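Local coordinates for protein MdcD (Pseudomonas aeruginosa, PDB 5VIP) that is the beta subunit of a biotin-independent malonate decarboxylase, with a carboxyltransferase domain of the crotonase superfamily that probably takes part in decarboxylating the malonyl thioester, at residues C159-A167 and A179-Q187; D57-L65 and L85-A96. All coordinates share one frame; numbering follows the deposited sequence.

Contact 1 (C159-A167 and A179-Q187); sequences CFGGMSIAA and ARLGLNGPQ
Gly161 O, with Leu183 CD1 packed against it from the other segment, accepts two bonds from Ser164: from N at 2.9 Å and, in the carbonyl plane, from OG at 2.7 Å. With chi1 at 72°, the hydroxyl turns back to the residue just ahead of helix 162-169, while Ser164 CB lies against Gly182 O across the contact. The segments join as a short parallel pair: Cys159 N gives a 2.8 Å bond to Arg180 O, and Gly182 N returns one to Cys159 O. Past this pair Gly161 N reaches Leu183 O at 2.9 Å, though bent (136° at the hydrogen).

Gly182 N lies over one face of the Phe160 ring while its hydrogen goes to Cys159 O; with no side chain at Gly182 the ring can come this close. Arg180 lays a guanidinium face near Phe160 CE1, off-centre and with the two planes 52° apart. On the other face of the strand pair from Phe160, Leu181 CD1 touches the CB atoms of Cys159, Ser164 and Ala167. Leu183 N and Asn184 N bond to an acidic side chain of the other protein's chain. Backbone bonds thus set the register and side chains pack both faces, leaving Asn184 O buried obliquely against the Phe160 ring without a hydrogen-bond partner.

Contact 2 (D57-L65 and L85-A96); sequences DGVVVARGL and LGEVSGAKIAGA
The side chains of Lys92 and Asp57 cross at about a right angle, and NZ comes to OD2 from above the carboxylate plane, where helix 87-105 packs on strand 59-66 of the mixed sheet in this crotonase-like fold. Strand 59-65 and helix 87-96 run nearly parallel, 25° apart, with axes 8.6 Å from each other at closest approach.

The lysine chain bends at chi3 (76°), which swings NZ to the strand. There it donates to Val59 O at 2.7 Å and makes a salt bridge to Asp57 OD2 at 2.8 Å. That carboxylate oxygen is also held by Val59 N, closing an Asx turn; the two donors come from opposite faces of the carboxylate plane. Two bonds thus hold the carboxylate just ahead of the strand, and the ammonium would be expected to stabilise its negative charge.

Val59 and Val61 point toward the helix. Val59 crosses Ile93 at about a right angle, CG1 meeting Ile93 CG1 at 3.8 Å, while its CG2 presses on Ser89 CB at 3.4 Å, tighter than usual for two carbons. Val61 CG2 lies against Lys92 CB and its CG1 faces Ala96 CB. Ile76 and Val72 of the next strand join the same apolar layer. Ser89 OG turns back to take Gly86 N at the helix start. A water accepts from both Lys92 NZ, at 2.9 Å, and Val61 N.

Contact 2 closes before contact 1 opens along the chain, and their centres lie 18 Å apart, yet they touch: Met163 CG, on the helix of 159-167, packs on Leu85 CD1 at 3.7 Å. That selenomethionine also reaches Ile136 of helix 126-143, against which Ile93 of contact 2 packs as well, so one helix is shared by both. Contact 2 joins helix 87-105 to strand 59-66 of the large sheet, whereas contact 1 is a separate two-strand pairing that packs on that sheet through Cys159 and Leu181 against Ile153. Both contacts also reach the other protein's chain, through Leu183 and Asn184 in contact 1 and Lys92 in contact 2.

Contact 1 (C159-A167 and A179-Q187)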
loop_
_atom_site.group_PDB
_atom_site.type_symbol
_atom_site.label_atom_id
_atom_site.label_comp_id
_atom_site.label_asym_id
_atom_site.label_seq_id
_atom_site.Cartn_x
_atom_site.Cartn_y
_atom_site.Cartn_z
ATOM N N CYS B 159 0.518 -14.168 3.554
ATOM C CA CYS B 159 0.197 -12.837 3.054
ATOM C C CYS B 159 1.316 -12.283 2.190
ATOM O O CYS B 159 2.409 -12.010 2.692
ATOM C CB CYS B 159 -0.073 -11.884 4.228
ATOM S SG CYS B 159 -0.579 -10.222 3.752
ATOM N N PHE B 160 1.025 -12.095 0.904
ATOM C CA PHE B 160 1.992 -11.603 -0.067
ATOM C C PHE B 160 1.379 -10.504 -0.908
ATOM O O PHE B 160 0.154 -10.398 -1.014
ATOM C CB PHE B 160 2.492 -12.743 -0.980
ATOM C CG PHE B 160 3.398 -13.710 -0.288
ATOM C CD1 PHE B 160 2.884 -14.819 0.367
ATOM C CD2 PHE B 160 4.764 -13.493 -0.256
ATOM C CE1 PHE B 160 3.731 -15.709 1.027
ATOM C CE2 PHE B 160 5.613 -14.370 0.400
ATOM C CZ PHE B 160 5.098 -15.479 1.043
ATOM N N GLY B 161 2.230 -9.691 -1.512
ATOM C CA GLY B 161 1.773 -8.670 -2.435
ATOM C C GLY B 161 1.477 -7.363 -1.727
ATOM O O GLY B 161 2.001 -7.096 -0.631
ATOM N N GLY B 162 0.636 -6.549 -2.356
ATOM C CA GLY B 162 0.271 -5.252 -1.824
ATOM C C GLY B 162 -0.331 -5.329 -0.434
ATOM O O GLY B 162 -0.218 -4.392 0.356
HETATM N N MSE B 163 -0.978 -6.440 -0.120
HETATM C CA MSE B 163 -1.572 -6.564 1.217
HETATM C C MSE B 163 -0.521 -6.816 2.304
HETATM O O MSE B 163 -0.810 -6.663 3.489
HETATM C CB MSE B 163 -2.632 -7.665 1.219
HETATM C CG MSE B 163 -3.954 -7.239 0.544
HETATM SE SE MSE B 163 -4.767 -5.636 1.381
HETATM C CE MSE B 163 -5.229 -6.382 3.086
ATOM N N SER B 164 0.709 -7.166 1.920
ATOM C CA SER B 164 1.767 -7.296 2.930
ATOM C C SER B 164 2.228 -5.918 3.374
ATOM O O SER B 164 2.707 -5.728 4.499
ATOM C CB SER B 164 2.949 -8.104 2.397
ATOM O OG SER B 164 3.686 -7.348 1.428
ATOM N N ILE B 165 2.099 -4.949 2.476
ATOM C CA ILE B 165 2.397 -3.568 2.822
ATOM C C ILE B 165 1.315 -3.073 3.790
ATOM O O ILE B 165 1.607 -2.355 4.749
ATOM C CB ILE B 165 2.471 -2.679 1.557
ATOM C CG1 ILE B 165 3.612 -3.163 0.649
ATOM C CG2 ILE B 165 2.638 -1.205 1.934
ATOM C CD1 ILE B 165 3.721 -2.400 -0.702
ATOM N N ALA B 166 0.069 -3.477 3.543
ATOM C CA ALA B 166 -1.029 -3.173 4.474
ATOM C C ALA B 166 -0.741 -3.780 5.845
ATOM O O ALA B 166 -0.943 -3.140 6.868
ATOM C CB ALA B 166 -2.365 -3.684 3.933
ATOM N N ALA B 167 -0.258 -5.016 5.862
ATOM C CA ALA B 167 0.104 -5.668 7.117
ATOM C C ALA B 167 1.170 -4.840 7.844
ATOM O O ALA B 167 1.101 -4.635 9.063
ATOM C CB ALA B 167 0.602 -7.095 6.854
ATOM N N ALA B 179 2.525 -19.477 9.022
ATOM C CA ALA B 179 2.342 -18.226 8.305
ATOM C C ALA B 179 3.583 -17.858 7.525
ATOM O O ALA B 179 4.700 -18.074 7.997
ATOM C CB ALA B 179 2.011 -17.104 9.271
ATOM N N ARG B 180 3.367 -17.264 6.353
ATOM C CA ARG B 180 4.401 -16.521 5.645
ATOM C C ARG B 180 3.928 -15.094 5.367
ATOM O O ARG B 180 2.757 -14.867 5.087
ATOM C CB ARG B 180 4.777 -17.222 4.339
ATOM C CG ARG B 180 5.454 -18.579 4.532
ATOM C CD ARG B 180 5.557 -19.334 3.196
ATOM N NE ARG B 180 4.237 -19.585 2.604
ATOM C CZ ARG B 180 3.968 -19.526 1.298
ATOM N NH1 ARG B 180 4.920 -19.211 0.429
ATOM N NH2 ARG B 180 2.738 -19.767 0.861
ATOM N N LEU B 181 4.847 -14.136 5.449
ATOM C CA LEU B 181 4.541 -12.731 5.192
ATOM C C LEU B 181 5.655 -12.106 4.375
ATOM O O LEU B 181 6.806 -12.113 4.793
ATOM C CB LEU B 181 4.376 -11.963 6.506
ATOM C CG LEU B 181 4.242 -10.440 6.478
ATOM C CD1 LEU B 181 2.989 -9.990 5.695
ATOM C CD2 LEU B 181 4.196 -9.921 7.930
ATOM N N GLY B 182 5.329 -11.548 3.224
ATOM C CA GLY B 182 6.369 -10.902 2.446
ATOM C C GLY B 182 5.793 -10.140 1.277
ATOM O O GLY B 182 4.608 -10.255 0.977
ATOM N N LEU B 183 6.636 -9.363 0.610
ATOM C CA LEU B 183 6.164 -8.564 -0.503
ATOM C C LEU B 183 6.033 -9.423 -1.763
ATOM O O LEU B 183 4.969 -9.476 -2.386
ATOM C CB LEU B 183 7.104 -7.390 -0.740
ATOM C CG LEU B 183 6.690 -6.425 -1.854
ATOM C CD1 LEU B 183 5.281 -5.902 -1.618
ATOM C CD2 LEU B 183 7.689 -5.286 -1.929
ATOM N N ASN B 184 7.112 -10.117 -2.105
ATOM C CA ASN B 184 7.163 -10.956 -3.303
ATOM C C ASN B 184 7.136 -12.450 -2.985
ATOM O O ASN B 184 7.870 -12.911 -2.114
ATOM C CB ASN B 184 8.427 -10.627 -4.101
ATOM C CG ASN B 184 8.480 -9.170 -4.524
ATOM O OD1 ASN B 184 7.525 -8.652 -5.100
ATOM N ND2 ASN B 184 9.585 -8.495 -4.215
ATOM N N GLY B 185 6.313 -13.206 -3.709
ATOM C CA GLY B 185 6.240 -14.647 -3.513
ATOM C C GLY B 185 7.490 -15.366 -3.997
ATOM O O GLY B 185 8.321 -14.772 -4.685
ATOM N N PRO B 186 7.627 -16.658 -3.650
ATOM C CA PRO B 186 8.800 -17.467 -4.016
ATOM C C PRO B 186 9.031 -17.511 -5.521
ATOM O O PRO B 186 10.169 -17.354 -5.991
ATOM C CB PRO B 186 8.449 -18.867 -3.496
ATOM C CG PRO B 186 7.401 -18.639 -2.464
ATOM C CD PRO B 186 6.618 -17.449 -2.928
ATOM N N GLN B 187 7.953 -17.709 -6.272
ATOM C CA GLN B 187 8.097 -17.919 -7.702
ATOM C C GLN B 187 8.574 -16.657 -8.400
ATOM O O GLN B 187 9.477 -16.716 -9.235
ATOM C CB GLN B 187 6.790 -18.396 -8.337
ATOM C CG GLN B 187 7.044 -19.092 -9.669
ATOM C CD GLN B 187 5.792 -19.334 -10.472
ATOM O OE1 GLN B 187 4.697 -18.925 -10.081
ATOM N NE2 GLN B 187 5.945 -20.013 -11.609
#

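Contact 2 (D57-L65 and L85-A96)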
loop_
_atom_site.group_PDB
_atom_site.type_symbol
_atom_site.label_atom_id
_atom_site.label_comp_id
_atom_site.label_asym_id
_atom_site.label_seq_id
_atom_site.Cartn_x
_atom_site.Cartn_y
_atom_site.Cartn_z
ATOM N N ASP B 57 -16.804 -14.103 -4.006
ATOM C CA ASP B 57 -16.100 -12.831 -3.892
ATOM C C ASP B 57 -14.817 -12.991 -3.074
ATOM O O ASP B 57 -13.820 -12.321 -3.325
ATOM C CB ASP B 57 -17.009 -11.789 -3.264
ATOM C CG ASP B 57 -17.345 -12.109 -1.829
ATOM O OD1 ASP B 57 -18.134 -13.053 -1.585
ATOM O OD2 ASP B 57 -16.813 -11.411 -0.944
ATOM N N GLY B 58 -14.846 -13.885 -2.094
ATOM C CA GLY B 58 -13.627 -14.288 -1.418
ATOM C C GLY B 58 -13.239 -13.514 -0.173
ATOM O O GLY B 58 -12.175 -13.761 0.377
ATOM N N VAL B 59 -14.076 -12.573 0.265
ATOM C CA VAL B 59 -13.843 -11.898 1.550
ATOM C C VAL B 59 -15.080 -11.935 2.443
ATOM O O VAL B 59 -16.195 -11.663 1.985
ATOM C CB VAL B 59 -13.423 -10.426 1.366
ATOM C CG1 VAL B 59 -13.222 -9.758 2.737
ATOM C CG2 VAL B 59 -12.126 -10.343 0.572
ATOM N N VAL B 60 -14.872 -12.281 3.713
ATOM C CA VAL B 60 -15.904 -12.204 4.728
ATOM C C VAL B 60 -15.768 -10.892 5.498
ATOM O O VAL B 60 -14.713 -10.609 6.061
ATOM C CB VAL B 60 -15.815 -13.385 5.711
ATOM C CG1 VAL B 60 -16.958 -13.312 6.736
ATOM C CG2 VAL B 60 -15.849 -14.710 4.955
ATOM N N VAL B 61 -16.809 -10.074 5.497
ATOM C CA VAL B 61 -16.821 -8.912 6.375
ATOM C C VAL B 61 -17.890 -9.156 7.419
ATOM O O VAL B 61 -19.056 -9.419 7.081
ATOM C CB VAL B 61 -17.094 -7.600 5.626
ATOM C CG1 VAL B 61 -17.405 -6.488 6.623
ATOM C CG2 VAL B 61 -15.891 -7.238 4.760
ATOM N N ALA B 62 -17.496 -9.101 8.686
ATOM C CA ALA B 62 -18.436 -9.416 9.755
ATOM C C ALA B 62 -18.392 -8.380 10.851
ATOM O O ALA B 62 -17.332 -7.852 11.174
ATOM C CB ALA B 62 -18.144 -10.791 10.324
ATOM N N ARG B 63 -19.557 -8.092 11.419
ATOM C CA ARG B 63 -19.661 -7.225 12.577
ATOM C C ARG B 63 -19.833 -8.101 13.810
ATOM O O ARG B 63 -20.303 -9.242 13.723
ATOM C CB ARG B 63 -20.823 -6.248 12.413
ATOM C CG ARG B 63 -20.550 -5.138 11.393
ATOM C CD ARG B 63 -19.703 -4.028 12.030
ATOM N NE ARG B 63 -20.584 -3.018 12.605
ATOM C CZ ARG B 63 -20.433 -2.451 13.788
ATOM N NH1 ARG B 63 -19.405 -2.771 14.574
ATOM N NH2 ARG B 63 -21.325 -1.555 14.187
ATOM N N GLY B 64 -19.413 -7.592 14.962
ATOM C CA GLY B 64 -19.520 -8.365 16.184
ATOM C C GLY B 64 -18.920 -7.614 17.343
ATOM O O GLY B 64 -18.694 -6.398 17.250
ATOM N N LEU B 65 -18.681 -8.338 18.432
ATOM C CA LEU B 65 -18.034 -7.772 19.609
ATOM C C LEU B 65 -16.725 -8.506 19.854
ATOM O O LEU B 65 -16.614 -9.713 19.601
ATOM C CB LEU B 65 -18.937 -7.872 20.846
ATOM C CG LEU B 65 -20.288 -7.162 20.780
ATOM C CD1 LEU B 65 -21.130 -7.603 22.001
ATOM C CD2 LEU B 65 -20.093 -5.657 20.760
ATOM N N LEU B 85 -7.317 -10.319 -4.585
ATOM C CA LEU B 85 -8.323 -9.279 -4.407
ATOM C C LEU B 85 -8.764 -8.662 -5.733
ATOM O O LEU B 85 -7.951 -8.439 -6.630
ATOM C CB LEU B 85 -7.799 -8.181 -3.477
ATOM C CG LEU B 85 -7.672 -8.570 -1.997
ATOM C CD1 LEU B 85 -7.186 -7.388 -1.190
ATOM C CD2 LEU B 85 -8.999 -9.070 -1.447
ATOM N N GLY B 86 -10.060 -8.395 -5.845
ATOM C CA GLY B 86 -10.601 -7.713 -7.003
ATOM C C GLY B 86 -11.294 -6.449 -6.555
ATOM O O GLY B 86 -11.078 -5.984 -5.431
ATOM N N GLU B 87 -12.133 -5.893 -7.423
ATOM C CA GLU B 87 -12.848 -4.660 -7.113
ATOM C C GLU B 87 -13.796 -4.810 -5.909
ATOM O O GLU B 87 -13.777 -4.000 -4.983
ATOM C CB GLU B 87 -13.648 -4.178 -8.322
ATOM C CG GLU B 87 -14.233 -2.804 -8.093
ATOM C CD GLU B 87 -15.190 -2.356 -9.180
ATOM O OE1 GLU B 87 -15.410 -3.123 -10.142
ATOM O OE2 GLU B 87 -15.724 -1.231 -9.057
ATOM N N VAL B 88 -14.626 -5.848 -5.929
ATOM C CA VAL B 88 -15.621 -6.018 -4.876
ATOM C C VAL B 88 -14.978 -6.428 -3.551
ATOM O O VAL B 88 -15.217 -5.781 -2.535
ATOM C CB VAL B 88 -16.694 -7.039 -5.277
ATOM C CG1 VAL B 88 -17.548 -7.432 -4.073
ATOM C CG2 VAL B 88 -17.581 -6.441 -6.378
ATOM N N SER B 89 -14.174 -7.486 -3.557
ATOM C CA SER B 89 -13.488 -7.911 -2.336
ATOM C C SER B 89 -12.628 -6.783 -1.763
ATOM O O SER B 89 -12.563 -6.591 -0.545
ATOM C CB SER B 89 -12.629 -9.147 -2.590
ATOM O OG SER B 89 -11.767 -8.969 -3.693
ATOM N N GLY B 90 -11.967 -6.036 -2.640
ATOM C CA GLY B 90 -11.146 -4.921 -2.196
ATOM C C GLY B 90 -11.959 -3.814 -1.541
ATOM O O GLY B 90 -11.550 -3.264 -0.517
ATOM N N ALA B 91 -13.106 -3.476 -2.133
ATOM C CA ALA B 91 -13.978 -2.446 -1.579
ATOM C C ALA B 91 -14.630 -2.876 -0.268
ATOM O O ALA B 91 -14.918 -2.037 0.598
ATOM C CB ALA B 91 -15.048 -2.063 -2.586
ATOM N N LYS B 92 -14.892 -4.172 -0.122
ATOM C CA LYS B 92 -15.464 -4.671 1.131
ATOM C C LYS B 92 -14.510 -4.393 2.293
ATOM O O LYS B 92 -14.924 -3.950 3.360
ATOM C CB LYS B 92 -15.770 -6.171 1.030
ATOM C CG LYS B 92 -17.030 -6.474 0.214
ATOM C CD LYS B 92 -17.256 -7.972 0.022
ATOM C CE LYS B 92 -17.783 -8.626 1.289
ATOM N NZ LYS B 92 -18.192 -10.054 1.081
ATOM N N ILE B 93 -13.223 -4.636 2.073
ATOM C CA ILE B 93 -12.249 -4.432 3.137
ATOM C C ILE B 93 -12.062 -2.938 3.392
ATOM O O ILE B 93 -12.126 -2.493 4.531
ATOM C CB ILE B 93 -10.909 -5.081 2.798
ATOM C CG1 ILE B 93 -11.084 -6.599 2.591
ATOM C CG2 ILE B 93 -9.878 -4.799 3.909
ATOM C CD1 ILE B 93 -9.833 -7.286 2.052
ATOM N N ALA B 94 -11.825 -2.170 2.329
ATOM C CA ALA B 94 -11.623 -0.727 2.457
ATOM C C ALA B 94 -12.821 -0.064 3.119
ATOM O O ALA B 94 -12.662 0.758 4.023
ATOM C CB ALA B 94 -11.353 -0.093 1.072
ATOM N N GLY B 95 -14.021 -0.427 2.675
ATOM C CA GLY B 95 -15.231 0.176 3.201
ATOM C C GLY B 95 -15.483 -0.163 4.658
ATOM O O GLY B 95 -15.987 0.666 5.413
ATOM N N ALA B 96 -15.132 -1.377 5.060
ATOM C CA ALA B 96 -15.280 -1.771 6.464
ATOM C C ALA B 96 -14.352 -0.929 7.345
ATOM O O ALA B 96 -14.753 -0.451 8.407
ATOM C CB ALA B 96 -14.985 -3.240 6.635
HETATM O O HOH W 1 -19.147 -10.746 3.781
#